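Local coordinates for protein methanogen homoaconitase large subunit (Methanocaldococcus jannaschii, PDB 4KP2) that forms, together with a small subunit, an iron-sulfur hydro-lyase that interconverts (R)-homocitrate and homoisocitrate by way of cis-homoaconitate, at residues 346-351 with 375-380; 333-338 with 368-373; 44-49 with 165-170; 77-82 with 106-111. All blocks are in the same frame, centred on the assembly; numbering follows the deposited sequence.

Contact 1: 346-351 with 375-380; sequences DVKLIV and GAMICT
A beta-alpha-beta crossover brings Ile350 and Val351 alongside Met377 and Ile378 as parallel neighbours in an alpha/beta sandwich, strand 377-378 being outermost in its five-stranded sheet within the chain. Its helical connection ends at Gly375, the C-prime residue of a Schellman motif. Backbone bonds set the register: Met377 N reaches Leu349 O at 2.6 Å with an N-H...O angle of 159°, and Val351 N reaches Met377 O at 3.2 Å. A third bond, Cys379 N to Val351 O, is weak. Side chains then alternate between two faces. On the face of Ile350, Met377 CG lies beside its own backbone N (chi1 -78°) and the chain bends at chi3 (-69°), which carries its methyl back across the strand pair. There Met377 CE lies 3.8 Å from Ile350 CG1 and 3.9 Å from Lys348 CB. Residues of the second subunit pack on this face too, among them Pro86 against Ile350 and Gly114 against Met377. The side chain of Ile350 is about 10 Å from that of Cys386, a predicted cluster ligand. On the other face, turned to Phe371 of helix 367-374, Ile378 CD1 meets Val351 CB at 3.8 Å. Ala376 CB touches two branches, Leu349 CD2 at 3.7 Å and Val351 CG2 at 3.8 Å.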
loop_
_atom_site.group_PDB
_atom_site.type_symbol
_atom_site.label_atom_id
_atom_site.label_comp_id
_atom_site.label_asym_id
_atom_site.label_seq_id
_atom_site.Cartn_x
_atom_site.Cartn_y
_atom_site.Cartn_z
ATOM N N ASP A 346 13.901 -10.804 10.562
ATOM C CA ASP A 346 14.078 -11.414 9.248
ATOM C C ASP A 346 12.765 -11.696 8.518
ATOM O O ASP A 346 12.754 -12.385 7.498
ATOM C CB ASP A 346 14.904 -12.696 9.365
ATOM C CG ASP A 346 16.317 -12.435 9.842
ATOM O OD1 ASP A 346 16.933 -11.453 9.371
ATOM O OD2 ASP A 346 16.811 -13.205 10.692
ATOM N N VAL A 347 11.666 -11.160 9.037
ATOM C CA VAL A 347 10.363 -11.336 8.402
ATOM C C VAL A 347 9.602 -10.018 8.282
ATOM O O VAL A 347 9.496 -9.255 9.242
ATOM C CB VAL A 347 9.506 -12.397 9.137
ATOM C CG1 VAL A 347 9.850 -12.429 10.608
ATOM C CG2 VAL A 347 8.015 -12.143 8.927
ATOM N N LYS A 348 9.087 -9.754 7.085
ATOM C CA LYS A 348 8.302 -8.556 6.822
ATOM C C LYS A 348 6.808 -8.863 6.881
ATOM O O LYS A 348 6.324 -9.773 6.208
ATOM C CB LYS A 348 8.680 -7.963 5.464
ATOM C CG LYS A 348 8.832 -8.999 4.364
ATOM C CD LYS A 348 9.559 -8.427 3.162
ATOM C CE LYS A 348 9.832 -9.506 2.129
ATOM N NZ LYS A 348 10.671 -9.003 1.011
ATOM N N LEU A 349 6.084 -8.103 7.694
ATOM C CA LEU A 349 4.653 -8.322 7.874
ATOM C C LEU A 349 3.824 -7.374 7.015
ATOM O O LEU A 349 4.041 -6.163 7.017
ATOM C CB LEU A 349 4.273 -8.162 9.347
ATOM C CG LEU A 349 2.785 -8.252 9.682
ATOM C CD1 LEU A 349 2.216 -9.594 9.258
ATOM C CD2 LEU A 349 2.566 -8.025 11.165
ATOM N N ILE A 350 2.868 -7.937 6.280
ATOM C CA ILE A 350 1.985 -7.149 5.430
ATOM C C ILE A 350 0.535 -7.304 5.873
ATOM O O ILE A 350 0.014 -8.417 5.940
ATOM C CB ILE A 350 2.106 -7.568 3.955
ATOM C CG1 ILE A 350 3.555 -7.437 3.483
ATOM C CG2 ILE A 350 1.180 -6.735 3.085
ATOM C CD1 ILE A 350 3.771 -7.884 2.056
ATOM N N VAL A 351 -0.114 -6.184 6.177
ATOM C CA VAL A 351 -1.498 -6.207 6.635
ATOM C C VAL A 351 -2.402 -5.384 5.723
ATOM O O VAL A 351 -2.171 -4.191 5.516
ATOM C CB VAL A 351 -1.625 -5.678 8.074
ATOM C CG1 VAL A 351 -3.078 -5.700 8.520
ATOM C CG2 VAL A 351 -0.758 -6.496 9.017
ATOM N N GLY A 375 5.463 -2.862 13.207
ATOM C CA GLY A 375 6.293 -2.726 12.024
ATOM C C GLY A 375 5.691 -3.354 10.784
ATOM O O GLY A 375 6.406 -3.711 9.848
ATOM N N ALA A 376 4.370 -3.487 10.772
ATOM C CA ALA A 376 3.676 -4.067 9.629
ATOM C C ALA A 376 3.591 -3.073 8.478
ATOM O O ALA A 376 3.655 -1.861 8.686
ATOM C CB ALA A 376 2.284 -4.529 10.033
ATOM N N MET A 377 3.448 -3.593 7.263
ATOM C CA MET A 377 3.289 -2.749 6.087
ATOM C C MET A 377 1.829 -2.683 5.656
ATOM O O MET A 377 1.317 -3.598 5.009
ATOM C CB MET A 377 4.164 -3.250 4.936
ATOM C CG MET A 377 5.633 -2.884 5.074
ATOM S SD MET A 377 6.623 -3.376 3.652
ATOM C CE MET A 377 6.596 -5.160 3.820
ATOM N N ILE A 378 1.162 -1.594 6.024
ATOM C CA ILE A 378 -0.241 -1.405 5.688
ATOM C C ILE A 378 -0.400 -0.994 4.230
ATOM O O ILE A 378 0.303 -0.107 3.746
ATOM C CB ILE A 378 -0.885 -0.333 6.583
ATOM C CG1 ILE A 378 -0.570 -0.610 8.054
ATOM C CG2 ILE A 378 -2.388 -0.271 6.348
ATOM C CD1 ILE A 378 -1.069 -1.951 8.544
ATOM N N CYS A 379 -1.325 -1.643 3.530
ATOM C CA CYS A 379 -1.575 -1.327 2.130
ATOM C C CYS A 379 -3.053 -1.065 1.867
ATOM O O CYS A 379 -3.899 -1.298 2.729
ATOM C CB CYS A 379 -1.062 -2.447 1.222
ATOM S SG CYS A 379 0.724 -2.707 1.296
ATOM N N THR A 380 -3.348 -0.574 0.667
ATOM C CA THR A 380 -4.711 -0.261 0.254
ATOM C C THR A 380 -5.607 -1.496 0.310
ATOM O O THR A 380 -5.239 -2.553 -0.208
ATOM C CB THR A 380 -4.726 0.316 -1.177
ATOM O OG1 THR A 380 -4.055 1.583 -1.188
ATOM C CG2 THR A 380 -6.148 0.496 -1.680
#

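Contact 2: 333-338 with 368-373; sequences EAAKYL and IDIFVK
The ring of Phe371 meets helix 328-338 along its rim: Leu338 CD2 lies in the ring plane, 3.5 Å from Phe371 CD1, and Ala334 C is also near that plane, by CE1. Ala335 N approaches CE1 obliquely, and Ala335 CB lies 4.0 Å from Phe371 CE1. The ring reaches this position because CG stands beside the backbone N of Phe371 (chi1 -70°), turning the side chain toward the other helix although its CB starts off to one side. Leu338 and Phe371 cross at about a right angle. Ile370 CG2 lies against two backbone carbonyls, 3.6 Å from Leu338 O and 3.8 Å from Ala335 O, while Ile370 CD1 approaches Ala335 CB at 4.2 Å. No hydrogen bond joins the segments, and the grip is entirely van der Waals. The segment axes come within 9.4 Å and are inclined at 46°, a spacing consistent with the small alanine side chains. Both helices lie on the same face of the parallel sheet: Leu338 packs on Leu349 and Phe371 on Val351, both of strand 348-351. Helix 424-433 adds Val432 against Leu338, and on the far side of helix 367-374 Val372 packs on Leu360 of the second subunit.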
loop_
_atom_site.group_PDB
_atom_site.type_symbol
_atom_site.label_atom_id
_atom_site.label_comp_id
_atom_site.label_asym_id
_atom_site.label_seq_id
_atom_site.Cartn_x
_atom_site.Cartn_y
_atom_site.Cartn_z
ATOM N N GLU A 333 -8.014 -10.203 16.241
ATOM C CA GLU A 333 -7.408 -11.423 16.760
ATOM C C GLU A 333 -5.896 -11.399 16.570
ATOM O O GLU A 333 -5.139 -11.780 17.463
ATOM C CB GLU A 333 -8.003 -12.651 16.066
ATOM C CG GLU A 333 -7.338 -13.972 16.434
ATOM C CD GLU A 333 -7.696 -14.451 17.829
ATOM O OE1 GLU A 333 -8.582 -13.843 18.465
ATOM O OE2 GLU A 333 -7.090 -15.444 18.287
ATOM N N ALA A 334 -5.462 -10.945 15.399
ATOM C CA ALA A 334 -4.041 -10.871 15.083
ATOM C C ALA A 334 -3.361 -9.768 15.885
ATOM O O ALA A 334 -2.216 -9.917 16.315
ATOM C CB ALA A 334 -3.841 -10.646 13.594
ATOM N N ALA A 335 -4.072 -8.661 16.080
ATOM C CA ALA A 335 -3.548 -7.532 16.841
ATOM C C ALA A 335 -3.382 -7.903 18.308
ATOM O O ALA A 335 -2.544 -7.338 19.008
ATOM C CB ALA A 335 -4.459 -6.328 16.696
ATOM N N LYS A 336 -4.191 -8.853 18.765
ATOM C CA LYS A 336 -4.126 -9.334 20.139
ATOM C C LYS A 336 -2.772 -9.967 20.448
ATOM O O LYS A 336 -2.186 -9.716 21.501
ATOM C CB LYS A 336 -5.250 -10.339 20.395
ATOM C CG LYS A 336 -5.147 -11.072 21.720
ATOM C CD LYS A 336 -6.298 -12.048 21.879
ATOM C CE LYS A 336 -6.148 -12.880 23.143
ATOM N NZ LYS A 336 -7.308 -13.801 23.323
ATOM N N TYR A 337 -2.281 -10.788 19.524
ATOM C CA TYR A 337 -0.990 -11.445 19.698
ATOM C C TYR A 337 0.159 -10.560 19.222
ATOM O O TYR A 337 1.327 -10.850 19.482
ATOM C CB TYR A 337 -0.965 -12.784 18.960
ATOM C CG TYR A 337 -1.810 -13.858 19.608
ATOM C CD1 TYR A 337 -1.285 -14.674 20.601
ATOM C CD2 TYR A 337 -3.131 -14.054 19.228
ATOM C CE1 TYR A 337 -2.050 -15.657 21.198
ATOM C CE2 TYR A 337 -3.905 -15.036 19.821
ATOM C CZ TYR A 337 -3.359 -15.833 20.804
ATOM O OH TYR A 337 -4.122 -16.812 21.400
ATOM N N LEU A 338 -0.179 -9.483 18.522
ATOM C CA LEU A 338 0.823 -8.557 18.009
ATOM C C LEU A 338 0.913 -7.338 18.914
ATOM O O LEU A 338 1.709 -6.429 18.678
ATOM C CB LEU A 338 0.461 -8.121 16.591
ATOM C CG LEU A 338 1.616 -7.989 15.598
ATOM C CD1 LEU A 338 2.112 -9.362 15.179
ATOM C CD2 LEU A 338 1.185 -7.179 14.391
ATOM N N ILE A 368 -5.022 -0.686 13.774
ATOM C CA ILE A 368 -3.989 -0.358 12.796
ATOM C C ILE A 368 -2.718 0.132 13.487
ATOM O O ILE A 368 -1.606 -0.233 13.096
ATOM C CB ILE A 368 -4.483 0.694 11.775
ATOM C CG1 ILE A 368 -5.181 0.011 10.598
ATOM C CG2 ILE A 368 -3.331 1.535 11.249
ATOM C CD1 ILE A 368 -6.543 -0.540 10.925
ATOM N N ASP A 369 -2.898 0.944 14.526
ATOM C CA ASP A 369 -1.781 1.483 15.296
ATOM C C ASP A 369 -0.877 0.369 15.815
ATOM O O ASP A 369 0.346 0.465 15.737
ATOM C CB ASP A 369 -2.290 2.326 16.468
ATOM C CG ASP A 369 -3.148 3.490 16.018
ATOM O OD1 ASP A 369 -3.882 3.335 15.019
ATOM O OD2 ASP A 369 -3.088 4.558 16.663
ATOM N N ILE A 370 -1.491 -0.688 16.333
ATOM C CA ILE A 370 -0.754 -1.838 16.843
ATOM C C ILE A 370 0.063 -2.503 15.737
ATOM O O ILE A 370 1.192 -2.939 15.962
ATOM C CB ILE A 370 -1.704 -2.873 17.473
ATOM C CG1 ILE A 370 -2.557 -2.217 18.561
ATOM C CG2 ILE A 370 -0.922 -4.046 18.042
ATOM C CD1 ILE A 370 -3.536 -3.157 19.218
ATOM N N PHE A 371 -0.517 -2.574 14.544
ATOM C CA PHE A 371 0.168 -3.145 13.390
ATOM C C PHE A 371 1.387 -2.314 13.008
ATOM O O PHE A 371 2.482 -2.847 12.830
ATOM C CB PHE A 371 -0.783 -3.251 12.196
ATOM C CG PHE A 371 -1.846 -4.297 12.359
ATOM C CD1 PHE A 371 -1.565 -5.498 12.991
ATOM C CD2 PHE A 371 -3.128 -4.080 11.883
ATOM C CE1 PHE A 371 -2.540 -6.464 13.142
ATOM C CE2 PHE A 371 -4.110 -5.042 12.031
ATOM C CZ PHE A 371 -3.817 -6.235 12.662
ATOM N N VAL A 372 1.189 -1.006 12.884
ATOM C CA VAL A 372 2.260 -0.099 12.486
ATOM C C VAL A 372 3.362 -0.036 13.541
ATOM O O VAL A 372 4.547 0.011 13.208
ATOM C CB VAL A 372 1.728 1.323 12.207
ATOM C CG1 VAL A 372 2.843 2.212 11.678
ATOM C CG2 VAL A 372 0.581 1.271 11.214
ATOM N N LYS A 373 2.967 -0.037 14.812
ATOM C CA LYS A 373 3.929 -0.054 15.913
ATOM C C LYS A 373 4.790 -1.308 15.850
ATOM O O LYS A 373 5.997 -1.259 16.089
ATOM C CB LYS A 373 3.212 0.011 17.261
ATOM C CG LYS A 373 2.648 1.378 17.609
ATOM C CD LYS A 373 1.754 1.294 18.835
ATOM C CE LYS A 373 1.069 2.622 19.117
ATOM N NZ LYS A 373 2.049 3.694 19.445
#

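Contact 3: 44-49 with 165-170; sequences EVEVDL and TGETWI
Val45 and Thr168 form the close-knit part of this contact, exchanging two backbone hydrogen bonds: Val45 N to Thr168 O and Thr168 N to Val45 O, both 3.0 Å. Two residues on, Val47 N donates to Gly166 O, 2.7 Å away with an N-H...O angle of 171°. Beneath these bonds Val47 CG2 meets Thr168 CG2 at 4.1 Å, and Phe133 of strand 133-136 packs against Val45, Val47 and Thr168. The motif is an antiparallel strand pair in a mixed sheet, with segment axes 144° apart. Gly166, with positive phi, leads out of helix 156-165 into strand 167-180, and Thr165 OG1 accepts from Glu167 N in an ST turn. The opposite face of the pair is more exposed. There the extended side chain of Glu44 runs over the Trp169 indole, CB standing 3.7 Å from the centroid of its six-membered ring in a CH-pi contact and the carboxylate stacking 24° from the ring plane. Trp169 NE1 is hydrogen-bonded to Tyr161 OH. Glu167 faces two further carboxylates: Glu44 OE2 lies 2.8 Å from Glu167 OE1, two acceptors, not hydrogen-bonded, and Glu46 OE2 3.7 Å from Glu167 OE2; such crowding might raise one carboxylate's pKa.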
loop_
_atom_site.group_PDB
_atom_site.type_symbol
_atom_site.label_atom_id
_atom_site.label_comp_id
_atom_site.label_asym_id
_atom_site.label_seq_id
_atom_site.Cartn_x
_atom_site.Cartn_y
_atom_site.Cartn_z
ATOM N N GLU A 44 -32.152 -22.721 -17.070
ATOM C CA GLU A 44 -31.824 -21.336 -17.375
ATOM C C GLU A 44 -32.188 -20.460 -16.184
ATOM O O GLU A 44 -33.360 -20.340 -15.830
ATOM C CB GLU A 44 -32.581 -20.869 -18.618
ATOM C CG GLU A 44 -32.239 -19.457 -19.062
ATOM C CD GLU A 44 -33.072 -18.997 -20.241
ATOM O OE1 GLU A 44 -34.215 -19.482 -20.387
ATOM O OE2 GLU A 44 -32.582 -18.157 -21.023
ATOM N N VAL A 45 -31.181 -19.850 -15.570
ATOM C CA VAL A 45 -31.386 -19.060 -14.361
ATOM C C VAL A 45 -31.186 -17.567 -14.598
ATOM O O VAL A 45 -30.168 -17.146 -15.147
ATOM C CB VAL A 45 -30.433 -19.509 -13.236
ATOM C CG1 VAL A 45 -30.681 -18.699 -11.974
ATOM C CG2 VAL A 45 -30.603 -20.992 -12.964
ATOM N N GLU A 46 -32.163 -16.769 -14.181
ATOM C CA GLU A 46 -32.027 -15.320 -14.222
ATOM C C GLU A 46 -31.105 -14.874 -13.095
ATOM O O GLU A 46 -31.296 -15.252 -11.942
ATOM C CB GLU A 46 -33.391 -14.641 -14.097
ATOM C CG GLU A 46 -34.323 -14.903 -15.270
ATOM C CD GLU A 46 -35.608 -14.105 -15.185
ATOM O OE1 GLU A 46 -35.831 -13.447 -14.146
ATOM O OE2 GLU A 46 -36.390 -14.135 -16.158
ATOM N N VAL A 47 -30.102 -14.073 -13.434
ATOM C CA VAL A 47 -29.089 -13.669 -12.466
ATOM C C VAL A 47 -29.541 -12.481 -11.620
ATOM O O VAL A 47 -30.003 -11.467 -12.145
ATOM C CB VAL A 47 -27.756 -13.339 -13.163
ATOM C CG1 VAL A 47 -26.691 -12.978 -12.141
ATOM C CG2 VAL A 47 -27.306 -14.521 -14.006
ATOM N N ASP A 48 -29.404 -12.620 -10.304
ATOM C CA ASP A 48 -29.805 -11.573 -9.370
ATOM C C ASP A 48 -28.693 -10.557 -9.136
ATOM O O ASP A 48 -28.957 -9.406 -8.795
ATOM C CB ASP A 48 -30.228 -12.187 -8.035
ATOM C CG ASP A 48 -31.514 -12.972 -8.137
ATOM O OD1 ASP A 48 -32.431 -12.510 -8.846
ATOM O OD2 ASP A 48 -31.607 -14.049 -7.513
ATOM N N LEU A 49 -27.449 -10.988 -9.316
ATOM C CA LEU A 49 -26.305 -10.125 -9.047
ATOM C C LEU A 49 -25.095 -10.515 -9.893
ATOM O O LEU A 49 -24.654 -11.664 -9.871
ATOM C CB LEU A 49 -25.948 -10.180 -7.560
ATOM C CG LEU A 49 -25.116 -9.032 -6.991
ATOM C CD1 LEU A 49 -25.873 -7.723 -7.131
ATOM C CD2 LEU A 49 -24.766 -9.297 -5.535
ATOM N N THR A 165 -27.751 -10.525 -21.165
ATOM C CA THR A 165 -29.063 -11.163 -21.116
ATOM C C THR A 165 -29.643 -11.216 -19.706
ATOM O O THR A 165 -30.860 -11.265 -19.527
ATOM C CB THR A 165 -29.014 -12.594 -21.688
ATOM O OG1 THR A 165 -28.127 -13.399 -20.902
ATOM C CG2 THR A 165 -28.533 -12.575 -23.131
ATOM N N GLY A 166 -28.768 -11.213 -18.706
ATOM C CA GLY A 166 -29.196 -11.311 -17.323
ATOM C C GLY A 166 -29.552 -12.734 -16.948
ATOM O O GLY A 166 -30.117 -12.994 -15.886
ATOM N N GLU A 167 -29.215 -13.661 -17.837
ATOM C CA GLU A 167 -29.502 -15.073 -17.635
ATOM C C GLU A 167 -28.272 -15.900 -17.976
ATOM O O GLU A 167 -27.398 -15.449 -18.713
ATOM C CB GLU A 167 -30.674 -15.509 -18.515
ATOM C CG GLU A 167 -31.983 -14.794 -18.217
ATOM C CD GLU A 167 -33.022 -15.007 -19.299
ATOM O OE1 GLU A 167 -32.638 -15.390 -20.425
ATOM O OE2 GLU A 167 -34.221 -14.791 -19.026
ATOM N N THR A 168 -28.207 -17.110 -17.434
ATOM C CA THR A 168 -27.115 -18.022 -17.744
ATOM C C THR A 168 -27.614 -19.461 -17.756
ATOM O O THR A 168 -28.725 -19.747 -17.310
ATOM C CB THR A 168 -25.965 -17.892 -16.735
ATOM O OG1 THR A 168 -24.867 -18.712 -17.152
ATOM C CG2 THR A 168 -26.422 -18.331 -15.354
ATOM N N TRP A 169 -26.789 -20.364 -18.272
ATOM C CA TRP A 169 -27.164 -21.768 -18.366
ATOM C C TRP A 169 -26.209 -22.637 -17.562
ATOM O O TRP A 169 -25.039 -22.785 -17.917
ATOM C CB TRP A 169 -27.179 -22.219 -19.827
ATOM C CG TRP A 169 -28.126 -21.436 -20.678
ATOM C CD1 TRP A 169 -27.911 -20.204 -21.219
ATOM C CD2 TRP A 169 -29.441 -21.831 -21.089
ATOM N NE1 TRP A 169 -29.010 -19.804 -21.940
ATOM C CE2 TRP A 169 -29.963 -20.786 -21.877
ATOM C CE3 TRP A 169 -30.227 -22.966 -20.868
ATOM C CZ2 TRP A 169 -31.234 -20.842 -22.443
ATOM C CZ3 TRP A 169 -31.489 -23.019 -21.432
ATOM C CH2 TRP A 169 -31.980 -21.964 -22.210
ATOM N N ILE A 170 -26.714 -23.206 -16.472
ATOM C CA ILE A 170 -25.906 -24.069 -15.622
ATOM C C ILE A 170 -26.593 -25.405 -15.384
ATOM O O ILE A 170 -27.795 -25.552 -15.615
ATOM C CB ILE A 170 -25.636 -23.423 -14.255
ATOM C CG1 ILE A 170 -26.949 -23.247 -13.489
ATOM C CG2 ILE A 170 -24.916 -22.093 -14.419
ATOM C CD1 ILE A 170 -26.767 -22.774 -12.072
#

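Contact 4: 77-82 with 106-111; sequences IVVAFD and FGIKNF
Phe111 holds CG opposite its own backbone N (chi1 171°), which lays its ring along strand 77-80 to meet Phe81, whose own CG stands beside the backbone N (chi1 -62°). The result is a T-shaped pair: the edge of Phe111 points at a face of Phe81, with planes at 78° and centroids 5.0 Å apart. The contact falls toward the rim of the Phe81 ring, where Phe111 CE1 is 3.5 Å from Phe81 CZ. The strands belong to a beta-alpha-beta crossover in which helix 90-106 links strand 77-80 to 111-112, outermost in its parallel sheet within the chain; Leu100 and Val103 of that helix pack on Phe111. Val79 lies at the edge of the Phe111 ring, its CG1 3.6 Å from CD1. Only one parallel bridge, Val79 with Phe111, joins the segments. Within the two segments its backbone bond is Val79 N to Asn110 O at 3.1 Å; Val79 is also bonded to His112, and Asn110 is the centre of an inverse gamma turn that leads into the strand. Beyond Phe81, the chain approaches the predicted cluster site: the Phe81 side chain is about 9 Å from that of Cys383, and the backbone of Asp82 bonds to Cys383. At the other end, Ile108 CD1 packs 3.9 Å from Ile77 CG2, while Asn110 ND2 makes a weak, bent hydrogen bond to Ile77 O at 3.4 Å.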
loop_
_atom_site.group_PDB
_atom_site.type_symbol
_atom_site.label_atom_id
_atom_site.label_comp_id
_atom_site.label_asym_id
_atom_site.label_seq_id
_atom_site.Cartn_x
_atom_site.Cartn_y
_atom_site.Cartn_z
ATOM N N ILE A 77 -25.746 -4.896 -11.542
ATOM C CA ILE A 77 -24.326 -5.044 -11.848
ATOM C C ILE A 77 -23.448 -4.291 -10.850
ATOM O O ILE A 77 -23.715 -3.134 -10.526
ATOM C CB ILE A 77 -24.007 -4.552 -13.273
ATOM C CG1 ILE A 77 -24.833 -5.327 -14.301
ATOM C CG2 ILE A 77 -22.524 -4.698 -13.574
ATOM C CD1 ILE A 77 -24.636 -4.853 -15.721
ATOM N N VAL A 78 -22.404 -4.956 -10.364
ATOM C CA VAL A 78 -21.479 -4.347 -9.413
ATOM C C VAL A 78 -20.038 -4.416 -9.916
ATOM O O VAL A 78 -19.565 -5.473 -10.329
ATOM C CB VAL A 78 -21.564 -5.027 -8.030
ATOM C CG1 VAL A 78 -20.527 -4.443 -7.081
ATOM C CG2 VAL A 78 -22.965 -4.886 -7.450
ATOM N N VAL A 79 -19.346 -3.283 -9.882
ATOM C CA VAL A 79 -17.941 -3.232 -10.271
ATOM C C VAL A 79 -17.086 -2.693 -9.128
ATOM O O VAL A 79 -17.374 -1.633 -8.574
ATOM C CB VAL A 79 -17.728 -2.357 -11.521
ATOM C CG1 VAL A 79 -16.253 -2.301 -11.885
ATOM C CG2 VAL A 79 -18.547 -2.888 -12.685
ATOM N N ALA A 80 -16.036 -3.429 -8.777
ATOM C CA ALA A 80 -15.162 -3.031 -7.678
ATOM C C ALA A 80 -13.690 -3.316 -7.974
ATOM O O ALA A 80 -13.325 -4.432 -8.346
ATOM C CB ALA A 80 -15.587 -3.717 -6.390
ATOM N N PHE A 81 -12.853 -2.298 -7.803
ATOM C CA PHE A 81 -11.417 -2.442 -8.011
ATOM C C PHE A 81 -10.751 -2.888 -6.717
ATOM O O PHE A 81 -10.925 -2.253 -5.675
ATOM C CB PHE A 81 -10.800 -1.121 -8.478
ATOM C CG PHE A 81 -11.327 -0.631 -9.799
ATOM C CD1 PHE A 81 -12.050 -1.468 -10.634
ATOM C CD2 PHE A 81 -11.094 0.672 -10.208
ATOM C CE1 PHE A 81 -12.532 -1.015 -11.846
ATOM C CE2 PHE A 81 -11.573 1.130 -11.420
ATOM C CZ PHE A 81 -12.293 0.287 -12.239
ATOM N N ASP A 82 -9.987 -3.973 -6.779
ATOM C CA ASP A 82 -9.362 -4.515 -5.578
ATOM C C ASP A 82 -8.074 -5.284 -5.864
ATOM O O ASP A 82 -7.153 -5.284 -5.049
ATOM C CB ASP A 82 -10.347 -5.412 -4.825
ATOM C CG ASP A 82 -10.759 -6.630 -5.632
ATOM O OD1 ASP A 82 -10.792 -6.539 -6.877
ATOM O OD2 ASP A 82 -11.049 -7.678 -5.017
ATOM N N PHE A 106 -22.530 2.431 -19.333
ATOM C CA PHE A 106 -23.765 1.744 -18.972
ATOM C C PHE A 106 -24.363 2.236 -17.657
ATOM O O PHE A 106 -25.363 1.696 -17.183
ATOM C CB PHE A 106 -23.538 0.233 -18.927
ATOM C CG PHE A 106 -23.054 -0.343 -20.227
ATOM C CD1 PHE A 106 -23.944 -0.622 -21.249
ATOM C CD2 PHE A 106 -21.708 -0.602 -20.427
ATOM C CE1 PHE A 106 -23.501 -1.152 -22.447
ATOM C CE2 PHE A 106 -21.260 -1.132 -21.623
ATOM C CZ PHE A 106 -22.159 -1.406 -22.634
ATOM N N GLY A 107 -23.747 3.262 -17.075
ATOM C CA GLY A 107 -24.265 3.885 -15.870
ATOM C C GLY A 107 -24.320 2.967 -14.665
ATOM O O GLY A 107 -25.321 2.923 -13.949
ATOM N N ILE A 108 -23.240 2.229 -14.438
ATOM C CA ILE A 108 -23.162 1.329 -13.295
ATOM C C ILE A 108 -23.036 2.127 -12.004
ATOM O O ILE A 108 -21.939 2.529 -11.615
ATOM C CB ILE A 108 -21.969 0.366 -13.414
ATOM C CG1 ILE A 108 -21.985 -0.333 -14.773
ATOM C CG2 ILE A 108 -21.990 -0.654 -12.288
ATOM C CD1 ILE A 108 -23.220 -1.172 -15.012
ATOM N N LYS A 109 -24.167 2.361 -11.346
ATOM C CA LYS A 109 -24.185 3.126 -10.105
ATOM C C LYS A 109 -23.502 2.366 -8.975
ATOM O O LYS A 109 -22.890 2.966 -8.091
ATOM C CB LYS A 109 -25.617 3.484 -9.712
ATOM C CG LYS A 109 -26.308 4.413 -10.695
ATOM C CD LYS A 109 -27.694 4.797 -10.208
ATOM C CE LYS A 109 -28.376 5.740 -11.183
ATOM N NZ LYS A 109 -29.726 6.133 -10.702
ATOM N N ASN A 110 -23.606 1.043 -9.013
ATOM C CA ASN A 110 -22.968 0.198 -8.015
ATOM C C ASN A 110 -21.485 0.000 -8.303
ATOM O O ASN A 110 -21.012 -1.131 -8.407
ATOM C CB ASN A 110 -23.664 -1.161 -7.937
ATOM C CG ASN A 110 -25.141 -1.042 -7.640
ATOM O OD1 ASN A 110 -25.580 -0.109 -6.967
ATOM N ND2 ASN A 110 -25.922 -1.990 -8.142
ATOM N N PHE A 111 -20.755 1.104 -8.431
ATOM C CA PHE A 111 -19.330 1.042 -8.724
ATOM C C PHE A 111 -18.494 1.424 -7.511
ATOM O O PHE A 111 -18.819 2.367 -6.791
ATOM C CB PHE A 111 -18.989 1.950 -9.905
ATOM C CG PHE A 111 -17.516 2.114 -10.136
ATOM C CD1 PHE A 111 -16.743 1.039 -10.543
ATOM C CD2 PHE A 111 -16.904 3.341 -9.957
ATOM C CE1 PHE A 111 -15.387 1.185 -10.761
ATOM C CE2 PHE A 111 -15.548 3.494 -10.174
ATOM C CZ PHE A 111 -14.788 2.415 -10.575
#

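How the contacts relate
Contacts 1 and 4 occupy equivalent places in two parallel five-stranded sheets: each joins the outermost strand (377-378 or 111-112) to its neighbour (348-351 or 77-80). Their centres are 30 Å apart but their nearest atoms about 6 Å, and a side chain of each (Ile350 or Cys379; Phe81) is about 9 to 10 Å from that of a predicted cluster cysteine, consistent with a cluster site between the sheets. Contact 3 opens first in the chain, encloses contact 4 and touches it through Leu49 and Val78. Contacts 2 and 1 follow, their segments alternating, and both helices of contact 2 pack on the sheet of contact 1. Contact 3 lies beyond the chain's centre, about 41 Å centre to centre from contact 1.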